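Local coordinates for L-asparaginase I (Vibrio cholerae, PDB 2OCD), which probably catalyses the hydrolysis of L-asparagine to L-aspartate and ammonium, as a homotetrameric cytoplasmic enzyme of the asparaginase 1 family, at residues 5-10 with 50-55; 84-89 with 113-118. One frame throughout, in Å; residues are numbered along the deposited sequence.

How the contacts relate
Contact 1 and contact 2 belong to the same mixed sheet of the N-terminal domain. Its strand order runs 48-58, 5-12, 84-88, 112-115, so each contact is one pair of parallel neighbours, and strands 5-12 and 84-88 fuse the two pairs. The centres of the two contacts lie about 10 Å apart. Probable backbone hydrogen bonds close the seam, Val86 N to Tyr7 O at 3.0 Å and Leu88 N to Ala9 O at 2.9 Å. Both pairs run toward the predicted active site: the side chain of Tyr10 is about 7 Å from that of the predicted nucleophile Thr14, and that of His89 about 4 Å from that of Ser60, a predicted substrate-binding residue.

Contact 1: residues 5-10 with 50-55; sequences HIYIAY and TIHEYD. With ACT (acetate ion), chain F.
Thr50 N gives to Ile6 O, and Thr50 O receives Ile8 N at 2.7 Å, the shortest of the five backbone hydrogen bonds that join 5-10 to 50-55. His52 repeats the pattern, its N bonding Ile8 O at 2.9 Å and its O taking Tyr10 N. Tyr54 N ends the run on Tyr10 O, 3.0 Å away. Ile8 O is also approached by Ile51 CA at 3.2 Å, a CA-H...O contact. Every second residue of each strand uses both N and O, bonding two residues of its partner, as in a parallel sheet; strand 48-58 is an edge strand of the N-terminal-domain sheet within this chain. A side-chain bond lies at the start of the pair: His5 NE2 meets Thr50 OG1 at 2.8 Å, near the plane of the imidazole. CG of His5 stands anti to the backbone N (chi1 -160°), and the ring reaches across to the threonine. Tyr7 and His52 lie alongside each other, the phenol OH 3.5 Å from His52 CB and weakly hydrogen-bonded to Asp74. His52 NE2 donates almost straight (172°) to an acetate ion, probably from the crystallisation liquor, whose O lies 2.9 Å away; the other acetate oxygen sits over the centre of one face of the Tyr54 ring. Tyr54 OH bonds Asp74 of helix 65-78. On the face bearing Ile8 and Ile51, Tyr10 and Glu53 run side by side, ring and carboxylate planes 71° apart, with Tyr10 CD2 3.8 Å from Glu53 CG. Tyr10 OH bonds Gly13 O and Glu53 OE1 takes Phe30 N.

Contact 2: residues 84-89 with 113-118; sequences GFVILH and IVTGSQ
Phe85 O accepts Ile113 N at 3.0 Å, joining the parallel strands 84-88 and 112-115. Val86 CA makes a CA-H...O contact with Ile113 O at 3.1 Å, while CG1, anti to the backbone N (chi1 177°), crosses to Thr115 CG2 at 3.8 Å. Ile87 uses both backbone polar atoms, N giving to Ile113 O at 2.8 Å and O receiving Thr115 N at 2.9 Å; its CB rests 4.2 Å from Val114 CG2. Leu88 lies alongside Thr115, methyl to methyl, with CD2 3.5 Å from CG2. That threonine methyl is wedged between its own backbone N and carbonyl carbon, and its hydroxyl is turned to Phe150 O. His89 leaves the strand; its N makes a weak bond to Thr115 O, and CB packs against Val114 CG1. Its NE2 is held by Thr97 OG1, and its side chain touches Ser60, a predicted substrate-binding residue, so the end of the strand borders the probable active site. The pair is buried: helix 94-104, between the two strands in sequence, touches Ile87, His89 and Val114, completing a beta-alpha-beta crossover; helix 127-141 touches Val86 and Thr115 on the other face, and strands 5-12 and 147-151 flank the pair beyond 84-88 and 112-115.

Contact 1: residues 5-10 with 50-55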
ATOM      1  N   HIS B   5      -4.784  35.245 -11.152  1.00 17.94           N
ATOM      2  CA  HIS B   5      -5.386  34.990 -12.480  1.00 17.37           C
ATOM      3  C   HIS B   5      -4.558  33.921 -13.242  1.00 16.52           C
ATOM      4  O   HIS B   5      -3.405  34.162 -13.566  1.00 16.79           O
ATOM      5  CB  HIS B   5      -5.421  36.277 -13.314  1.00 16.52           C
ATOM      6  CG  HIS B   5      -6.396  36.236 -14.445  1.00 16.52           C
ATOM      7  ND1 HIS B   5      -7.155  37.327 -14.809  1.00 15.21           N
ATOM      8  CD2 HIS B   5      -6.788  35.223 -15.255  1.00 15.79           C
ATOM      9  CE1 HIS B   5      -7.958  36.990 -15.805  1.00 12.07           C
ATOM     10  NE2 HIS B   5      -7.755  35.723 -16.095  1.00 12.56           N
ATOM     11  N   ILE B   6      -5.157  32.773 -13.552  1.00 15.43           N
ATOM     12  CA  ILE B   6      -4.450  31.645 -14.220  1.00 15.20           C
ATOM     13  C   ILE B   6      -4.925  31.482 -15.639  1.00 15.01           C
ATOM     14  O   ILE B   6      -6.113  31.626 -15.940  1.00 15.63           O
ATOM     15  CB  ILE B   6      -4.634  30.302 -13.493  1.00 14.02           C
ATOM     16  CG1 ILE B   6      -4.370  30.498 -11.991  1.00 14.63           C
ATOM     17  CG2 ILE B   6      -3.697  29.243 -14.056  1.00 13.76           C
ATOM     18  CD1 ILE B   6      -2.874  30.880 -11.639  1.00 14.11           C
ATOM     19  N   TYR B   7      -3.984  31.203 -16.513  1.00 14.88           N
ATOM     20  CA  TYR B   7      -4.268  31.049 -17.901  1.00 15.29           C
ATOM     21  C   TYR B   7      -4.343  29.542 -18.166  1.00 16.11           C
ATOM     22  O   TYR B   7      -3.401  28.820 -17.821  1.00 15.49           O
ATOM     23  CB  TYR B   7      -3.145  31.683 -18.692  1.00 15.74           C
ATOM     24  CG  TYR B   7      -3.155  31.421 -20.158  1.00 15.01           C
ATOM     25  CD1 TYR B   7      -3.869  32.242 -21.012  1.00 17.30           C
ATOM     26  CD2 TYR B   7      -2.405  30.395 -20.701  1.00 15.31           C
ATOM     27  CE1 TYR B   7      -3.867  32.027 -22.372  1.00 18.30           C
ATOM     28  CE2 TYR B   7      -2.379  30.169 -22.054  1.00 16.36           C
ATOM     29  CZ  TYR B   7      -3.112  30.981 -22.892  1.00 17.58           C
ATOM     30  OH  TYR B   7      -3.093  30.781 -24.242  1.00 16.84           O
ATOM     31  N   ILE B   8      -5.475  29.086 -18.742  1.00 15.59           N
ATOM     32  CA  ILE B   8      -5.639  27.716 -19.120  1.00 15.12           C
ATOM     33  C   ILE B   8      -5.531  27.592 -20.595  1.00 15.40           C
ATOM     34  O   ILE B   8      -6.281  28.238 -21.342  1.00 15.91           O
ATOM     35  CB  ILE B   8      -6.993  27.213 -18.805  1.00 15.43           C
ATOM     36  CG1 ILE B   8      -7.311  27.424 -17.328  1.00 16.32           C
ATOM     37  CG2 ILE B   8      -7.076  25.746 -19.162  1.00 16.07           C
ATOM     38  CD1 ILE B   8      -8.787  27.174 -17.041  1.00 14.49           C
ATOM     39  N   ALA B   9      -4.584  26.763 -21.017  1.00 15.21           N
ATOM     40  CA  ALA B   9      -4.360  26.471 -22.415  1.00 14.85           C
ATOM     41  C   ALA B   9      -4.949  25.073 -22.689  1.00 15.19           C
ATOM     42  O   ALA B   9      -4.402  24.061 -22.212  1.00 15.06           O
ATOM     43  CB  ALA B   9      -2.869  26.487 -22.680  1.00 13.60           C
ATOM     44  N   TYR B  10      -6.086  25.009 -23.394  1.00 15.13           N
ATOM     45  CA  TYR B  10      -6.709  23.696 -23.745  1.00 14.78           C
ATOM     46  C   TYR B  10      -6.116  23.312 -25.044  1.00 14.69           C
ATOM     47  O   TYR B  10      -6.574  23.759 -26.085  1.00 15.26           O
ATOM     48  CB  TYR B  10      -8.250  23.746 -23.853  1.00 14.70           C
ATOM     49  CG  TYR B  10      -8.890  22.465 -24.325  1.00 14.27           C
ATOM     50  CD1 TYR B  10      -8.437  21.226 -23.870  1.00 18.07           C
ATOM     51  CD2 TYR B  10      -9.952  22.474 -25.198  1.00 13.96           C
ATOM     52  CE1 TYR B  10      -9.018  20.032 -24.289  1.00 14.72           C
ATOM     53  CE2 TYR B  10     -10.546  21.287 -25.633  1.00 13.83           C
ATOM     54  CZ  TYR B  10     -10.082  20.073 -25.175  1.00 15.71           C
ATOM     55  OH  TYR B  10     -10.633  18.865 -25.634  1.00 15.66           O
ATOM     56  N   THR B  50      -8.628  32.559 -17.461  1.00 14.53           N
ATOM     57  CA  THR B  50      -8.922  32.671 -18.880  1.00 14.40           C
ATOM     58  C   THR B  50      -8.463  31.382 -19.579  1.00 13.98           C
ATOM     59  O   THR B  50      -7.326  30.913 -19.396  1.00 12.04           O
ATOM     60  CB  THR B  50      -8.149  33.853 -19.493  1.00 14.59           C
ATOM     61  OG1 THR B  50      -8.399  35.018 -18.706  1.00 15.49           O
ATOM     62  CG2 THR B  50      -8.537  34.115 -20.957  1.00 13.25           C
ATOM     63  N   ILE B  51      -9.359  30.834 -20.390  1.00 14.39           N
ATOM     64  CA  ILE B  51      -9.089  29.661 -21.166  1.00 14.78           C
ATOM     65  C   ILE B  51      -8.990  30.068 -22.626  1.00 15.64           C
ATOM     66  O   ILE B  51      -9.836  30.825 -23.105  1.00 14.31           O
ATOM     67  CB  ILE B  51     -10.173  28.620 -20.965  1.00 15.03           C
ATOM     68  CG1 ILE B  51      -9.858  27.354 -21.740  1.00 15.51           C
ATOM     69  CG2 ILE B  51     -11.555  29.146 -21.376  1.00 16.08           C
ATOM     70  CD1 ILE B  51     -10.689  26.190 -21.277  1.00 15.12           C
ATOM     71  N   HIS B  52      -7.933  29.564 -23.290  1.00 15.98           N
ATOM     72  CA  HIS B  52      -7.775  29.609 -24.720  1.00 16.58           C
ATOM     73  C   HIS B  52      -7.813  28.196 -25.258  1.00 17.49           C
ATOM     74  O   HIS B  52      -7.002  27.380 -24.898  1.00 18.25           O
ATOM     75  CB  HIS B  52      -6.398  30.207 -25.095  1.00 17.11           C
ATOM     76  CG  HIS B  52      -6.051  30.094 -26.556  1.00 16.93           C
ATOM     77  ND1 HIS B  52      -6.853  30.598 -27.558  1.00 16.92           N
ATOM     78  CD2 HIS B  52      -4.985  29.539 -27.179  1.00 18.54           C
ATOM     79  CE1 HIS B  52      -6.291  30.362 -28.734  1.00 20.15           C
ATOM     80  NE2 HIS B  52      -5.157  29.715 -28.535  1.00 17.19           N
ATOM     81  N   GLU B  53      -8.744  27.901 -26.143  1.00 18.39           N
ATOM     82  CA  GLU B  53      -8.749  26.603 -26.814  1.00 18.95           C
ATOM     83  C   GLU B  53      -7.912  26.673 -28.098  1.00 18.24           C
ATOM     84  O   GLU B  53      -8.059  27.602 -28.908  1.00 18.53           O
ATOM     85  CB  GLU B  53     -10.177  26.155 -27.134  1.00 19.01           C
ATOM     86  CG  GLU B  53     -10.201  24.990 -28.076  1.00 20.39           C
ATOM     87  CD  GLU B  53     -11.563  24.339 -28.207  1.00 21.72           C
ATOM     88  OE1 GLU B  53     -12.512  24.694 -27.467  1.00 25.37           O
ATOM     89  OE2 GLU B  53     -11.671  23.432 -29.059  1.00 24.46           O
ATOM     90  N   TYR B  54      -7.059  25.680 -28.290  1.00 17.53           N
ATOM     91  CA  TYR B  54      -6.115  25.696 -29.406  1.00 17.58           C
ATOM     92  C   TYR B  54      -6.912  25.397 -30.661  1.00 18.78           C
ATOM     93  O   TYR B  54      -7.942  24.695 -30.588  1.00 18.97           O
ATOM     94  CB  TYR B  54      -4.970  24.678 -29.210  1.00 16.70           C
ATOM     95  CG  TYR B  54      -3.818  25.175 -28.389  1.00 14.34           C
ATOM     96  CD1 TYR B  54      -4.012  26.044 -27.350  1.00 14.47           C
ATOM     97  CD2 TYR B  54      -2.547  24.761 -28.645  1.00 13.50           C
ATOM     98  CE1 TYR B  54      -2.966  26.506 -26.600  1.00 16.59           C
ATOM     99  CE2 TYR B  54      -1.477  25.214 -27.910  1.00 13.46           C
ATOM    100  CZ  TYR B  54      -1.681  26.088 -26.886  1.00 16.04           C
ATOM    101  OH  TYR B  54      -0.621  26.576 -26.126  1.00 14.96           O
ATOM    102  N   ASP B  55      -6.458  25.966 -31.781  1.00 19.43           N
ATOM    103  CA  ASP B  55      -7.114  25.819 -33.068  1.00 20.18           C
ATOM    104  C   ASP B  55      -6.020  25.806 -34.156  1.00 20.73           C
ATOM    105  O   ASP B  55      -5.627  26.845 -34.672  1.00 21.48           O
ATOM    106  CB  ASP B  55      -8.145  26.959 -33.276  1.00 20.39           C
ATOM    107  CG  ASP B  55      -8.954  26.806 -34.570  1.00 20.38           C
ATOM    108  OD1 ASP B  55      -8.880  25.721 -35.193  1.00 21.03           O
ATOM    109  OD2 ASP B  55      -9.666  27.770 -34.961  1.00 21.22           O
TER
HETATM  110  C   ACT F 602      -2.450  29.021 -30.139  1.00 54.67           C
HETATM  111  O   ACT F 602      -3.506  28.657 -30.736  1.00 54.95           O
HETATM  112  OXT ACT F 602      -1.543  28.161 -30.111  1.00 54.53           O
HETATM  113  CH3 ACT F 602      -2.259  30.381 -29.513  1.00 54.31           C

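Contact 2: residues 84-89 with 113-118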
ATOM      1  N   GLY B  84       0.053  32.335 -13.223  1.00 15.73           N
ATOM      2  CA  GLY B  84       0.341  30.917 -13.374  1.00 14.99           C
ATOM      3  C   GLY B  84      -0.322  30.332 -14.624  1.00 14.60           C
ATOM      4  O   GLY B  84      -1.013  31.037 -15.375  1.00 14.38           O
ATOM      5  N   PHE B  85      -0.094  29.050 -14.883  1.00 14.19           N
ATOM      6  CA  PHE B  85      -0.537  28.447 -16.138  1.00 14.24           C
ATOM      7  C   PHE B  85      -0.861  27.014 -15.951  1.00 13.22           C
ATOM      8  O   PHE B  85      -0.086  26.319 -15.315  1.00 14.01           O
ATOM      9  CB  PHE B  85       0.577  28.573 -17.155  1.00 14.78           C
ATOM     10  CG  PHE B  85       1.063  29.982 -17.302  1.00 16.41           C
ATOM     11  CD1 PHE B  85       0.457  30.833 -18.197  1.00 14.84           C
ATOM     12  CD2 PHE B  85       2.077  30.467 -16.485  1.00 16.51           C
ATOM     13  CE1 PHE B  85       0.858  32.094 -18.301  1.00 16.32           C
ATOM     14  CE2 PHE B  85       2.466  31.742 -16.576  1.00 15.10           C
ATOM     15  CZ  PHE B  85       1.856  32.568 -17.489  1.00 15.59           C
ATOM     16  N   VAL B  86      -1.997  26.582 -16.502  1.00 12.50           N
ATOM     17  CA  VAL B  86      -2.406  25.180 -16.564  1.00 11.54           C
ATOM     18  C   VAL B  86      -2.575  24.753 -17.997  1.00 12.15           C
ATOM     19  O   VAL B  86      -3.335  25.348 -18.734  1.00 11.96           O
ATOM     20  CB  VAL B  86      -3.772  24.932 -15.876  1.00 11.42           C
ATOM     21  CG1 VAL B  86      -4.223  23.440 -16.034  1.00 10.44           C
ATOM     22  CG2 VAL B  86      -3.693  25.306 -14.401  1.00  9.68           C
ATOM     23  N   ILE B  87      -1.889  23.686 -18.385  1.00 12.47           N
ATOM     24  CA  ILE B  87      -1.944  23.206 -19.747  1.00 11.97           C
ATOM     25  C   ILE B  87      -2.759  21.920 -19.715  1.00 12.50           C
ATOM     26  O   ILE B  87      -2.311  20.899 -19.162  1.00 12.23           O
ATOM     27  CB  ILE B  87      -0.520  22.953 -20.294  1.00 11.81           C
ATOM     28  CG1 ILE B  87       0.232  24.272 -20.489  1.00 12.20           C
ATOM     29  CG2 ILE B  87      -0.535  22.205 -21.626  1.00 12.41           C
ATOM     30  CD1 ILE B  87       1.794  24.135 -20.406  1.00  9.89           C
ATOM     31  N   LEU B  88      -3.957  21.981 -20.298  1.00 12.47           N
ATOM     32  CA  LEU B  88      -4.780  20.770 -20.554  1.00 12.49           C
ATOM     33  C   LEU B  88      -4.325  20.078 -21.804  1.00 11.22           C
ATOM     34  O   LEU B  88      -4.101  20.695 -22.799  1.00 11.82           O
ATOM     35  CB  LEU B  88      -6.278  21.083 -20.669  1.00 12.73           C
ATOM     36  CG  LEU B  88      -6.869  21.745 -19.427  1.00 13.14           C
ATOM     37  CD1 LEU B  88      -8.397  21.983 -19.643  1.00 10.71           C
ATOM     38  CD2 LEU B  88      -6.498  20.873 -18.112  1.00 10.74           C
ATOM     39  N   HIS B  89      -4.213  18.771 -21.718  1.00 11.36           N
ATOM     40  CA  HIS B  89      -3.407  17.949 -22.629  1.00 11.09           C
ATOM     41  C   HIS B  89      -3.948  16.516 -22.576  1.00 10.57           C
ATOM     42  O   HIS B  89      -4.455  16.096 -21.574  1.00  9.75           O
ATOM     43  CB  HIS B  89      -1.963  17.986 -22.137  1.00 11.32           C
ATOM     44  CG  HIS B  89      -0.959  17.468 -23.116  1.00 12.46           C
ATOM     45  ND1 HIS B  89      -0.923  16.153 -23.534  1.00 12.76           N
ATOM     46  CD2 HIS B  89       0.077  18.087 -23.730  1.00 12.65           C
ATOM     47  CE1 HIS B  89       0.089  15.989 -24.365  1.00 10.60           C
ATOM     48  NE2 HIS B  89       0.714  17.146 -24.492  1.00 12.64           N
ATOM     49  N   ILE B 113       1.531  23.861 -14.780  1.00 13.67           N
ATOM     50  CA  ILE B 113       0.972  22.597 -14.405  1.00 12.28           C
ATOM     51  C   ILE B 113       0.253  22.016 -15.610  1.00 11.76           C
ATOM     52  O   ILE B 113      -0.746  22.568 -16.085  1.00 12.30           O
ATOM     53  CB  ILE B 113      -0.057  22.768 -13.293  1.00 12.62           C
ATOM     54  CG1 ILE B 113       0.501  23.554 -12.108  1.00 13.72           C
ATOM     55  CG2 ILE B 113      -0.479  21.426 -12.780  1.00 11.69           C
ATOM     56  CD1 ILE B 113      -0.457  23.509 -10.847  1.00 12.44           C
ATOM     57  N   VAL B 114       0.755  20.891 -16.093  1.00 11.38           N
ATOM     58  CA  VAL B 114       0.113  20.107 -17.152  1.00 10.93           C
ATOM     59  C   VAL B 114      -0.858  19.098 -16.508  1.00 11.14           C
ATOM     60  O   VAL B 114      -0.502  18.394 -15.569  1.00 11.18           O
ATOM     61  CB  VAL B 114       1.171  19.343 -17.969  1.00 10.72           C
ATOM     62  CG1 VAL B 114       0.527  18.522 -19.103  1.00  8.77           C
ATOM     63  CG2 VAL B 114       2.237  20.325 -18.468  1.00  8.28           C
ATOM     64  N   THR B 115      -2.093  19.058 -16.987  1.00 11.07           N
ATOM     65  CA  THR B 115      -3.043  18.084 -16.478  1.00 11.08           C
ATOM     66  C   THR B 115      -4.046  17.668 -17.533  1.00 11.41           C
ATOM     67  O   THR B 115      -3.997  18.108 -18.685  1.00 10.62           O
ATOM     68  CB  THR B 115      -3.721  18.596 -15.170  1.00 11.16           C
ATOM     69  OG1 THR B 115      -4.411  17.518 -14.512  1.00 10.92           O
ATOM     70  CG2 THR B 115      -4.658  19.685 -15.418  1.00  8.46           C
ATOM     71  N   GLY B 116      -4.946  16.794 -17.134  1.00 12.54           N
ATOM     72  CA  GLY B 116      -5.924  16.206 -18.050  1.00 12.91           C
ATOM     73  C   GLY B 116      -6.834  15.276 -17.282  1.00 14.58           C
ATOM     74  O   GLY B 116      -6.940  15.346 -16.041  1.00 15.14           O
ATOM     75  N   SER B 117      -7.497  14.392 -18.015  1.00 16.58           N
ATOM     76  CA  SER B 117      -8.345  13.406 -17.417  1.00 18.03           C
ATOM     77  C   SER B 117      -8.602  12.225 -18.367  1.00 18.40           C
ATOM     78  O   SER B 117      -8.402  12.320 -19.560  1.00 17.34           O
ATOM     79  CB  SER B 117      -9.660  14.064 -16.992  1.00 18.36           C
ATOM     80  OG  SER B 117     -10.528  14.247 -18.110  1.00 20.30           O
ATOM     81  N   GLN B 118      -9.001  11.097 -17.787  1.00 20.03           N
ATOM     82  CA  GLN B 118      -9.384   9.923 -18.555  1.00 21.12           C
ATOM     83  C   GLN B 118     -10.763  10.122 -19.106  1.00 20.61           C
ATOM     84  O   GLN B 118     -11.061   9.641 -20.168  1.00 21.17           O
ATOM     85  CB  GLN B 118      -9.447   8.663 -17.673  1.00 21.58           C
ATOM     86  CG  GLN B 118      -8.129   8.191 -17.141  1.00 24.15           C
ATOM     87  CD  GLN B 118      -8.276   6.969 -16.200  1.00 25.60           C
ATOM     88  OE1 GLN B 118      -7.663   6.924 -15.106  1.00 26.19           O
ATOM     89  NE2 GLN B 118      -9.095   5.979 -16.620  1.00 27.62           N
TER